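Local coordinates for protein restriction endonuclease R.BpuJI (Bacillus pumilus, PDB 2VLA) that probably cleaves DNA as a restriction endonuclease, the present chain being its recognition domain, which binds the cognate DNA, at residues A[104-109]-A[214-219]; A[24-29]-A[94-99]; A[220-225]-A[238-243]. All coordinates share one frame; numbering follows the deposited sequence.

Contacts 1 and 3 lie in the buried part of the domain and adjoin each other: helix 203-219, used in contact 1, runs straight into the turn and strand of 220-225, used in contact 3. Contact 2 lies farther out: its centre is about 19 Å from the centre of the chain, against about 9 Å for that of contact 1, and it is only partly buried. It reaches contact 1 through helix 102-112, which follows helix 91-99 in the chain. No hydrogen bond crosses any of the three. Contact 1 is largely aromatic and has a DNA phosphate on its far flank, contact 2 rests on one tyrosine, and contact 3 on aliphatic side chains around one leucine.

Contact 1 (A[104-109]-A[214-219]); sequences AFFKDI and LNYLEL. With nucleotides of chain C.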
loop_
_atom_site.group_PDB
_atom_site.type_symbol
_atom_site.label_atom_id
_atom_site.label_comp_id
_atom_site.label_asym_id
_atom_site.label_seq_id
_atom_site.Cartn_x
_atom_site.Cartn_y
_atom_site.Cartn_z
ATOM N N ALA A 104 -5.986 -0.868 13.507
ATOM C CA ALA A 104 -4.921 0.119 13.734
ATOM C C ALA A 104 -3.642 -0.256 13.011
ATOM O O ALA A 104 -2.937 0.602 12.542
ATOM C CB ALA A 104 -4.652 0.293 15.212
ATOM N N PHE A 105 -3.360 -1.537 12.899
ATOM C CA PHE A 105 -2.228 -2.025 12.145
ATOM C C PHE A 105 -2.345 -1.552 10.698
ATOM O O PHE A 105 -1.393 -1.032 10.118
ATOM C CB PHE A 105 -2.204 -3.565 12.229
ATOM C CG PHE A 105 -1.040 -4.222 11.536
ATOM C CD1 PHE A 105 -1.135 -4.601 10.217
ATOM C CD2 PHE A 105 0.089 -4.589 12.248
ATOM C CE1 PHE A 105 -0.097 -5.281 9.595
ATOM C CE2 PHE A 105 1.131 -5.248 11.641
ATOM C CZ PHE A 105 1.030 -5.625 10.313
ATOM N N PHE A 106 -3.526 -1.700 10.113
ATOM C CA PHE A 106 -3.732 -1.295 8.736
ATOM C C PHE A 106 -3.900 0.206 8.557
ATOM O O PHE A 106 -3.493 0.753 7.541
ATOM C CB PHE A 106 -4.854 -2.098 8.101
ATOM C CG PHE A 106 -4.453 -3.493 7.818
ATOM C CD1 PHE A 106 -3.573 -3.751 6.804
ATOM C CD2 PHE A 106 -4.824 -4.535 8.664
ATOM C CE1 PHE A 106 -3.111 -5.025 6.588
ATOM C CE2 PHE A 106 -4.335 -5.779 8.475
ATOM C CZ PHE A 106 -3.495 -6.039 7.435
ATOM N N LYS A 107 -4.452 0.887 9.565
ATOM C CA LYS A 107 -4.461 2.366 9.556
ATOM C C LYS A 107 -3.044 2.881 9.401
ATOM O O LYS A 107 -2.785 3.780 8.600
ATOM C CB LYS A 107 -5.071 2.918 10.849
ATOM C CG LYS A 107 -6.598 2.926 10.877
ATOM C CD LYS A 107 -7.134 3.383 12.235
ATOM C CE LYS A 107 -8.679 3.428 12.258
ATOM N NZ LYS A 107 -9.290 2.134 12.614
ATOM N N ASP A 108 -2.122 2.301 10.158
ATOM C CA ASP A 108 -0.737 2.751 10.153
ATOM C C ASP A 108 -0.074 2.481 8.802
ATOM O O ASP A 108 0.648 3.328 8.282
ATOM C CB ASP A 108 0.042 2.063 11.275
ATOM C CG ASP A 108 1.443 2.628 11.446
ATOM O OD1 ASP A 108 1.565 3.815 11.904
ATOM O OD2 ASP A 108 2.420 1.923 11.110
ATOM N N ILE A 109 -0.311 1.299 8.237
ATOM C CA ILE A 109 0.126 1.013 6.891
ATOM C C ILE A 109 -0.377 2.079 5.893
ATOM O O ILE A 109 0.400 2.583 5.066
ATOM C CB ILE A 109 -0.317 -0.411 6.464
ATOM C CG1 ILE A 109 0.620 -1.446 7.120
ATOM C CG2 ILE A 109 -0.358 -0.555 4.949
ATOM C CD1 ILE A 109 0.176 -2.937 6.961
ATOM N N LEU A 214 -7.379 -0.600 -1.869
ATOM C CA LEU A 214 -8.629 -0.310 -1.246
ATOM C C LEU A 214 -8.922 -1.293 -0.087
ATOM O O LEU A 214 -9.465 -0.912 0.920
ATOM C CB LEU A 214 -9.776 -0.284 -2.272
ATOM C CG LEU A 214 -9.667 0.839 -3.289
ATOM C CD1 LEU A 214 -10.672 0.672 -4.389
ATOM C CD2 LEU A 214 -9.860 2.152 -2.619
ATOM N N ASN A 215 -8.594 -2.586 -0.277
ATOM C CA ASN A 215 -8.749 -3.553 0.810
ATOM C C ASN A 215 -8.073 -3.118 2.101
ATOM O O ASN A 215 -8.580 -3.380 3.186
ATOM C CB ASN A 215 -8.171 -4.934 0.399
ATOM C CG ASN A 215 -9.060 -5.723 -0.540
ATOM O OD1 ASN A 215 -10.216 -5.377 -0.780
ATOM N ND2 ASN A 215 -8.496 -6.798 -1.073
ATOM N N TYR A 216 -6.882 -2.543 2.002
ATOM C CA TYR A 216 -6.172 -2.154 3.214
ATOM C C TYR A 216 -6.867 -0.980 3.901
ATOM O O TYR A 216 -6.907 -0.920 5.101
ATOM C CB TYR A 216 -4.656 -1.895 2.932
ATOM C CG TYR A 216 -3.988 -3.159 2.439
ATOM C CD1 TYR A 216 -4.135 -4.345 3.132
ATOM C CD2 TYR A 216 -3.307 -3.187 1.237
ATOM C CE1 TYR A 216 -3.620 -5.524 2.653
ATOM C CE2 TYR A 216 -2.794 -4.376 0.744
ATOM C CZ TYR A 216 -2.962 -5.546 1.471
ATOM O OH TYR A 216 -2.509 -6.774 0.961
ATOM N N LEU A 217 -7.454 -0.095 3.122
ATOM C CA LEU A 217 -8.237 0.979 3.684
ATOM C C LEU A 217 -9.555 0.449 4.315
ATOM O O LEU A 217 -10.070 1.028 5.280
ATOM C CB LEU A 217 -8.520 2.030 2.605
ATOM C CG LEU A 217 -8.789 3.463 3.019
ATOM C CD1 LEU A 217 -7.619 4.036 3.818
ATOM C CD2 LEU A 217 -9.084 4.319 1.787
ATOM N N GLU A 218 -10.071 -0.661 3.784
ATOM C CA GLU A 218 -11.229 -1.297 4.359
ATOM C C GLU A 218 -10.876 -2.047 5.654
ATOM O O GLU A 218 -11.626 -1.991 6.639
ATOM C CB GLU A 218 -11.851 -2.261 3.351
ATOM C CG GLU A 218 -13.185 -2.860 3.802
ATOM C CD GLU A 218 -13.783 -3.781 2.762
ATOM O OE1 GLU A 218 -13.162 -4.838 2.486
ATOM O OE2 GLU A 218 -14.867 -3.436 2.225
ATOM N N LEU A 219 -9.721 -2.711 5.665
ATOM C CA LEU A 219 -9.237 -3.354 6.876
ATOM C C LEU A 219 -8.931 -2.367 8.000
ATOM O O LEU A 219 -8.992 -2.720 9.160
ATOM C CB LEU A 219 -8.004 -4.211 6.567
ATOM C CG LEU A 219 -8.285 -5.527 5.830
ATOM C CD1 LEU A 219 -7.031 -6.071 5.237
ATOM C CD2 LEU A 219 -8.916 -6.521 6.784
ATOM P P DC C 3 -10.125 -10.236 -2.236
ATOM O OP1 DC C 3 -10.607 -10.360 -0.841
ATOM O OP2 DC C 3 -9.693 -8.952 -2.784
ATOM O "O5'" DC C 3 -8.900 -11.240 -2.451
ATOM C "C5'" DC C 3 -8.987 -12.579 -1.984
ATOM C "C4'" DC C 3 -7.850 -13.403 -2.526
ATOM O "O4'" DC C 3 -8.026 -13.619 -3.938
ATOM C "C3'" DC C 3 -6.490 -12.723 -2.404
ATOM O "O3'" DC C 3 -5.474 -13.611 -1.980
ATOM C "C2'" DC C 3 -6.208 -12.257 -3.830
ATOM C "C1'" DC C 3 -6.770 -13.452 -4.554
ATOM N N1 DC C 3 -6.944 -13.302 -5.979
ATOM C C2 DC C 3 -6.777 -14.414 -6.828
ATOM O O2 DC C 3 -6.551 -15.560 -6.345
ATOM N N3 DC C 3 -6.918 -14.221 -8.154
ATOM C C4 DC C 3 -7.189 -13.015 -8.641
ATOM N N4 DC C 3 -7.328 -12.886 -9.952
ATOM C C5 DC C 3 -7.330 -11.891 -7.793
ATOM C C6 DC C 3 -7.164 -12.067 -6.494
#
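Helix 203-219, a DNA-contacting helix of the recognition domain, packs against helix 102-112 where Phe106 meets Tyr216 and Leu219. The backbones come close here, with Phe106 CA 6.1 Å from Tyr216 CA. Phe106 has CG anti to its carbonyl carbon, which carries the ring across to the partner helix.

The two aromatic rings are almost parallel, their planes at 8°, but the centroids are 5.7 Å apart; they are slid so far that overlap is slight. Contact is made instead through neighbouring ring carbons, Phe106 CE1 lying 3.7 Å from Tyr216 CD1. Leu219 is the partner that covers a face. Its CD1 stands 4.1 Å from the Phe106 ring centroid and only 7° off the ring normal, a CH-pi geometry, while its CB touches the ring at Phe106 CD2 (3.8 Å). Phe105 CD1 lies 3.8 Å above the plane of the Phe106 ring on its opposite face, so the ring is sandwiched over its centre. Phe77 adds an edge-to-face ring contact, and Leu22 and Leu26 of helix 22-36 also touch Phe106.

One residue before Tyr216, the same helix turns Asn215 to the nucleic acid. Its ND2 donates to OP2 of DC3 of chain C at 3.0 Å with an N-H...O angle of 163°, a nearly straight bond to the backbone phosphate. Arg211 NE binds the other end of the amide, OD1, which should fix its rotation and leave the NH2 directed at the phosphate.

A helix with an apolar flank in the core and a polar residue on a DNA phosphate, followed by the hairpin 223-225/230-232, is consistent with the helix-turn-helix class and its winged variants.

Contact 2 (A[24-29]-A[94-99]); sequences NLLPAY and NKYIED
The phenol ring of Tyr96 reaches across to helix 22-36 and meets Leu26 with one face and Pro27 with its hydroxyl end. Tyr96 CG is anti to the backbone N (chi1 175°), and this extended setting lets the ring bridge two helices that are well separated, Pro27 CA being 8.3 Å from Ile97 CA. Over the face sits Leu26 CD2, 4.1 Å from the ring centroid and 28° off the normal. This CH-pi contact is displaced from the middle toward the hydroxyl-bearing carbon, for Leu26 CD2 comes within 3.7 Å of Tyr96 CZ.

Pro27 approaches differently: its CA lies at the ring edge, near the plane, and its CG is 3.4 Å from Tyr96 OH. The hydroxyl thus abuts the proline ring. Having no N-H, Pro27 cannot bond back to the preceding turn, and the helix is kinked at this point.

On helix 91-99 itself, Asp99 OD2 accepts from Lys95 NZ (2.8 Å) through its syn lone pair, a salt bridge one turn long, while Asp99 OD1 accepts from Asp101 N.

Around the contact, Tyr96 also touches Ala30, about one turn on from Leu26 in helix 22-36, and Ile97 touches Ala30, Asn31 and Asp34. Leu26 packs as well on Gln102, Phe105 and Phe106 of helix 102-112, and Leu25 turns to helix 41-56.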
loop_
_atom_site.group_PDB
_atom_site.type_symbol
_atom_site.label_atom_id
_atom_site.label_comp_id
_atom_site.label_asym_id
_atom_site.label_seq_id
_atom_site.Cartn_x
_atom_site.Cartn_y
_atom_site.Cartn_z
ATOM N N ASN A 24 -5.922 -15.472 11.043
ATOM C CA ASN A 24 -4.912 -16.436 11.492
ATOM C C ASN A 24 -3.469 -16.043 11.140
ATOM O O ASN A 24 -2.550 -16.236 11.937
ATOM C CB ASN A 24 -5.207 -17.823 10.900
ATOM C CG ASN A 24 -6.254 -18.534 11.633
ATOM O OD1 ASN A 24 -6.346 -18.432 12.848
ATOM N ND2 ASN A 24 -7.063 -19.293 10.914
ATOM N N LEU A 25 -3.264 -15.537 9.939
ATOM C CA LEU A 25 -1.914 -15.249 9.482
ATOM C C LEU A 25 -1.267 -14.036 10.172
ATOM O O LEU A 25 -0.085 -14.057 10.435
ATOM C CB LEU A 25 -1.901 -15.063 7.964
ATOM C CG LEU A 25 -1.878 -16.317 7.131
ATOM C CD1 LEU A 25 -2.117 -15.972 5.692
ATOM C CD2 LEU A 25 -0.541 -17.059 7.322
ATOM N N LEU A 26 -2.034 -13.001 10.450
ATOM C CA LEU A 26 -1.423 -11.812 11.048
ATOM C C LEU A 26 -0.883 -12.106 12.459
ATOM O O LEU A 26 0.262 -11.813 12.758
ATOM C CB LEU A 26 -2.370 -10.590 11.047
ATOM C CG LEU A 26 -1.723 -9.258 11.447
ATOM C CD1 LEU A 26 -0.595 -8.928 10.481
ATOM C CD2 LEU A 26 -2.767 -8.150 11.491
ATOM N N PRO A 27 -1.681 -12.780 13.303
ATOM C CA PRO A 27 -1.094 -13.205 14.568
ATOM C C PRO A 27 0.089 -14.150 14.401
ATOM O O PRO A 27 1.028 -14.093 15.184
ATOM C CB PRO A 27 -2.254 -13.917 15.258
ATOM C CG PRO A 27 -3.451 -13.318 14.690
ATOM C CD PRO A 27 -3.126 -13.030 13.266
ATOM N N ALA A 28 0.029 -15.059 13.425
ATOM C CA ALA A 28 1.139 -15.956 13.204
ATOM C C ALA A 28 2.414 -15.209 12.818
ATOM O O ALA A 28 3.470 -15.424 13.427
ATOM C CB ALA A 28 0.781 -17.016 12.151
ATOM N N TYR A 29 2.324 -14.315 11.835
ATOM C CA TYR A 29 3.491 -13.549 11.424
ATOM C C TYR A 29 4.077 -12.845 12.672
ATOM O O TYR A 29 5.279 -12.858 12.903
ATOM C CB TYR A 29 3.127 -12.482 10.407
ATOM C CG TYR A 29 2.684 -12.924 9.026
ATOM C CD1 TYR A 29 3.178 -14.075 8.410
ATOM C CD2 TYR A 29 1.831 -12.120 8.298
ATOM C CE1 TYR A 29 2.757 -14.427 7.110
ATOM C CE2 TYR A 29 1.441 -12.433 7.031
ATOM C CZ TYR A 29 1.906 -13.567 6.421
ATOM O OH TYR A 29 1.458 -13.832 5.144
ATOM N N ASN A 94 5.605 -4.624 17.136
ATOM C CA ASN A 94 5.638 -4.443 18.581
ATOM C C ASN A 94 4.295 -3.876 19.100
ATOM O O ASN A 94 3.795 -4.298 20.136
ATOM C CB ASN A 94 6.794 -3.517 18.985
ATOM C CG ASN A 94 8.177 -4.180 18.825
ATOM O OD1 ASN A 94 8.289 -5.412 18.809
ATOM N ND2 ASN A 94 9.225 -3.360 18.723
ATOM N N LYS A 95 3.736 -2.912 18.385
ATOM C CA LYS A 95 2.485 -2.299 18.807
ATOM C C LYS A 95 1.329 -3.309 18.753
ATOM O O LYS A 95 0.528 -3.400 19.669
ATOM C CB LYS A 95 2.172 -1.072 17.948
ATOM C CG LYS A 95 0.843 -0.416 18.252
ATOM C CD LYS A 95 0.745 0.968 17.568
ATOM C CE LYS A 95 -0.625 1.597 17.794
ATOM N NZ LYS A 95 -1.739 0.773 17.243
ATOM N N TYR A 96 1.259 -4.066 17.669
ATOM C CA TYR A 96 0.201 -5.055 17.481
ATOM C C TYR A 96 0.289 -6.165 18.531
ATOM O O TYR A 96 -0.733 -6.635 19.038
ATOM C CB TYR A 96 0.292 -5.609 16.057
ATOM C CG TYR A 96 -0.664 -6.734 15.745
ATOM C CD1 TYR A 96 -2.044 -6.520 15.678
ATOM C CD2 TYR A 96 -0.191 -8.014 15.488
ATOM C CE1 TYR A 96 -2.911 -7.570 15.369
ATOM C CE2 TYR A 96 -1.054 -9.065 15.184
ATOM C CZ TYR A 96 -2.395 -8.843 15.136
ATOM O OH TYR A 96 -3.219 -9.905 14.828
ATOM N N ILE A 97 1.512 -6.548 18.876
ATOM C CA ILE A 97 1.750 -7.537 19.931
ATOM C C ILE A 97 1.176 -7.020 21.285
ATOM O O ILE A 97 0.658 -7.802 22.082
ATOM C CB ILE A 97 3.284 -7.844 20.063
ATOM C CG1 ILE A 97 3.777 -8.719 18.889
ATOM C CG2 ILE A 97 3.610 -8.484 21.422
ATOM C CD1 ILE A 97 3.322 -10.113 18.934
ATOM N N GLU A 98 1.231 -5.706 21.510
ATOM C CA GLU A 98 0.669 -5.121 22.738
ATOM C C GLU A 98 -0.848 -4.898 22.668
ATOM O O GLU A 98 -1.536 -5.021 23.680
ATOM C CB GLU A 98 1.359 -3.774 23.096
ATOM C CG GLU A 98 2.825 -3.880 23.516
ATOM C CD GLU A 98 3.047 -4.302 24.995
ATOM O OE1 GLU A 98 2.164 -4.942 25.618
ATOM O OE2 GLU A 98 4.132 -3.998 25.520
ATOM N N ASP A 99 -1.365 -4.479 21.513
ATOM C CA ASP A 99 -2.766 -4.030 21.472
ATOM C C ASP A 99 -3.752 -4.889 20.701
ATOM O O ASP A 99 -4.956 -4.691 20.837
ATOM C CB ASP A 99 -2.887 -2.551 21.065
ATOM C CG ASP A 99 -2.536 -2.285 19.610
ATOM O OD1 ASP A 99 -2.475 -3.217 18.783
ATOM O OD2 ASP A 99 -2.389 -1.104 19.275
#

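Contact 3 (A[220-225]-A[238-243]); sequences ANLIRI and ENINYI
Leu222 plugs against helix 237-244, where its two methyls meet Asn239, Ile240 and, about one turn on, Ile243. The tight part lies on the isoleucines. Leu222 CD1 is 3.8 Å from Ile243 CD1, and the leucine side chain lies crosswise to that of Ile243. Leu222 CD2 lies 4.1 Å from Ile240 CG1, and these two side chains run antiparallel to each other, side against side. Ile240 also reaches back to the main chain: with its CG1 anti to the carbonyl carbon (chi1 -70°), its CD1 arrives 3.7 Å from Leu222 O. All three residues are buried, and the closest approach of the backbones, 6.2 Å from Leu222 CA to Ile240 CA, falls at the same place.

The leucine is positioned by the turn that ends helix 203-219. Asn221 has positive phi (64°) and closes a Schellman motif, after which the chain enters strand 223-225, paired antiparallel with 230-232. The hairpin 223-225/230-232, coming directly after helix 203-219, is consistent with the wing of a winged helix-turn-helix. Backbone hydrogen bonding of Leu222 with Asn233, just beyond strand 230-232, ties the residue to the base of the hairpin, and Lys107 NZ bonds to Ala220 O at the helix end.

Toward solvent the packing thins. Asn239 is partly exposed and contributes mainly its CB, 3.9 Å from Leu222 CD2; the surface it loses to the other segment is a small fraction of what Leu222 buries. Its amide is engaged on its own side, ND2 donating to Glu236 OE1.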
loop_
_atom_site.group_PDB
_atom_site.type_symbol
_atom_site.label_atom_id
_atom_site.label_comp_id
_atom_site.label_asym_id
_atom_site.label_seq_id
_atom_site.Cartn_x
_atom_site.Cartn_y
_atom_site.Cartn_z
ATOM N N ALA A 220 -8.594 -1.138 7.629
ATOM C CA ALA A 220 -8.384 -0.039 8.585
ATOM C C ALA A 220 -9.727 0.520 9.097
ATOM O O ALA A 220 -9.755 1.398 9.960
ATOM C CB ALA A 220 -7.570 1.060 7.922
ATOM N N ASN A 221 -10.834 -0.033 8.588
ATOM C CA ASN A 221 -12.182 0.414 8.948
ATOM C C ASN A 221 -12.487 1.853 8.529
ATOM O O ASN A 221 -13.323 2.511 9.136
ATOM C CB ASN A 221 -12.413 0.262 10.452
ATOM C CG ASN A 221 -12.755 -1.148 10.839
ATOM O OD1 ASN A 221 -13.208 -1.936 10.009
ATOM N ND2 ASN A 221 -12.549 -1.481 12.107
ATOM N N LEU A 222 -11.842 2.321 7.469
ATOM C CA LEU A 222 -12.068 3.690 7.010
ATOM C C LEU A 222 -13.054 3.758 5.850
ATOM O O LEU A 222 -13.718 4.793 5.653
ATOM C CB LEU A 222 -10.756 4.358 6.652
ATOM C CG LEU A 222 -9.746 4.355 7.789
ATOM C CD1 LEU A 222 -8.489 5.056 7.367
ATOM C CD2 LEU A 222 -10.345 4.971 9.078
ATOM N N ILE A 223 -13.205 2.641 5.132
ATOM C CA ILE A 223 -14.147 2.562 4.022
ATOM C C ILE A 223 -14.843 1.231 4.004
ATOM O O ILE A 223 -14.438 0.307 4.691
ATOM C CB ILE A 223 -13.455 2.778 2.680
ATOM C CG1 ILE A 223 -12.480 1.611 2.369
ATOM C CG2 ILE A 223 -12.736 4.165 2.655
ATOM C CD1 ILE A 223 -11.946 1.533 0.943
ATOM N N ARG A 224 -15.906 1.150 3.210
ATOM C CA ARG A 224 -16.569 -0.107 2.914
ATOM C C ARG A 224 -16.720 -0.211 1.398
ATOM O O ARG A 224 -17.202 0.732 0.748
ATOM C CB ARG A 224 -17.940 -0.153 3.589
ATOM C CG ARG A 224 -18.650 -1.491 3.462
ATOM C CD ARG A 224 -18.821 -2.187 4.825
ATOM N NE ARG A 224 -17.872 -3.290 5.026
ATOM C CZ ARG A 224 -17.519 -4.160 4.082
ATOM N NH1 ARG A 224 -18.028 -4.067 2.871
ATOM N NH2 ARG A 224 -16.655 -5.128 4.358
ATOM N N ILE A 225 -16.216 -1.307 0.832
ATOM C CA ILE A 225 -16.286 -1.559 -0.574
ATOM C C ILE A 225 -17.455 -2.510 -0.804
ATOM O O ILE A 225 -17.452 -3.620 -0.296
ATOM C CB ILE A 225 -14.993 -2.301 -1.075
ATOM C CG1 ILE A 225 -13.712 -1.538 -0.702
ATOM C CG2 ILE A 225 -15.052 -2.517 -2.589
ATOM C CD1 ILE A 225 -12.447 -2.380 -0.868
ATOM N N GLU A 238 -13.169 10.545 12.757
ATOM C CA GLU A 238 -11.990 11.190 13.361
ATOM C C GLU A 238 -10.705 10.745 12.659
ATOM O O GLU A 238 -9.884 11.570 12.266
ATOM C CB GLU A 238 -11.907 10.900 14.847
ATOM C CG GLU A 238 -12.962 11.597 15.658
ATOM C CD GLU A 238 -12.610 11.662 17.128
ATOM O OE1 GLU A 238 -12.595 10.603 17.772
ATOM O OE2 GLU A 238 -12.352 12.779 17.639
ATOM N N ASN A 239 -10.576 9.445 12.443
ATOM C CA ASN A 239 -9.415 8.912 11.737
ATOM C C ASN A 239 -9.407 9.288 10.262
ATOM O O ASN A 239 -8.367 9.584 9.707
ATOM C CB ASN A 239 -9.344 7.406 11.892
ATOM C CG ASN A 239 -8.745 6.993 13.216
ATOM O OD1 ASN A 239 -7.736 7.541 13.648
ATOM N ND2 ASN A 239 -9.351 6.008 13.855
ATOM N N ILE A 240 -10.564 9.230 9.619
ATOM C CA ILE A 240 -10.665 9.642 8.218
ATOM C C ILE A 240 -10.133 11.062 8.040
ATOM O O ILE A 240 -9.318 11.334 7.152
ATOM C CB ILE A 240 -12.112 9.582 7.713
ATOM C CG1 ILE A 240 -12.570 8.114 7.587
ATOM C CG2 ILE A 240 -12.240 10.299 6.381
ATOM C CD1 ILE A 240 -14.078 7.972 7.437
ATOM N N ASN A 241 -10.566 11.963 8.892
ATOM C CA ASN A 241 -10.164 13.351 8.729
ATOM C C ASN A 241 -8.663 13.573 9.014
ATOM O O ASN A 241 -7.987 14.331 8.292
ATOM C CB ASN A 241 -11.037 14.266 9.574
ATOM C CG ASN A 241 -12.312 14.688 8.848
ATOM O OD1 ASN A 241 -12.259 15.299 7.785
ATOM N ND2 ASN A 241 -13.455 14.345 9.412
ATOM N N TYR A 242 -8.144 12.933 10.037
ATOM C CA TYR A 242 -6.749 13.060 10.350
ATOM C C TYR A 242 -5.878 12.633 9.161
ATOM O O TYR A 242 -4.990 13.385 8.732
ATOM C CB TYR A 242 -6.394 12.254 11.598
ATOM C CG TYR A 242 -4.916 12.230 11.889
ATOM C CD1 TYR A 242 -4.254 13.367 12.406
ATOM C CD2 TYR A 242 -4.157 11.105 11.581
ATOM C CE1 TYR A 242 -2.898 13.329 12.678
ATOM C CE2 TYR A 242 -2.804 11.053 11.855
ATOM C CZ TYR A 242 -2.167 12.181 12.367
ATOM O OH TYR A 242 -0.822 12.138 12.617
ATOM N N ILE A 243 -6.160 11.461 8.598
ATOM C CA ILE A 243 -5.344 10.960 7.555
ATOM C C ILE A 243 -5.562 11.742 6.263
ATOM O O ILE A 243 -4.610 12.019 5.538
ATOM C CB ILE A 243 -5.597 9.432 7.340
ATOM C CG1 ILE A 243 -5.244 8.670 8.622
ATOM C CG2 ILE A 243 -4.793 8.908 6.170
ATOM C CD1 ILE A 243 -5.645 7.190 8.601
#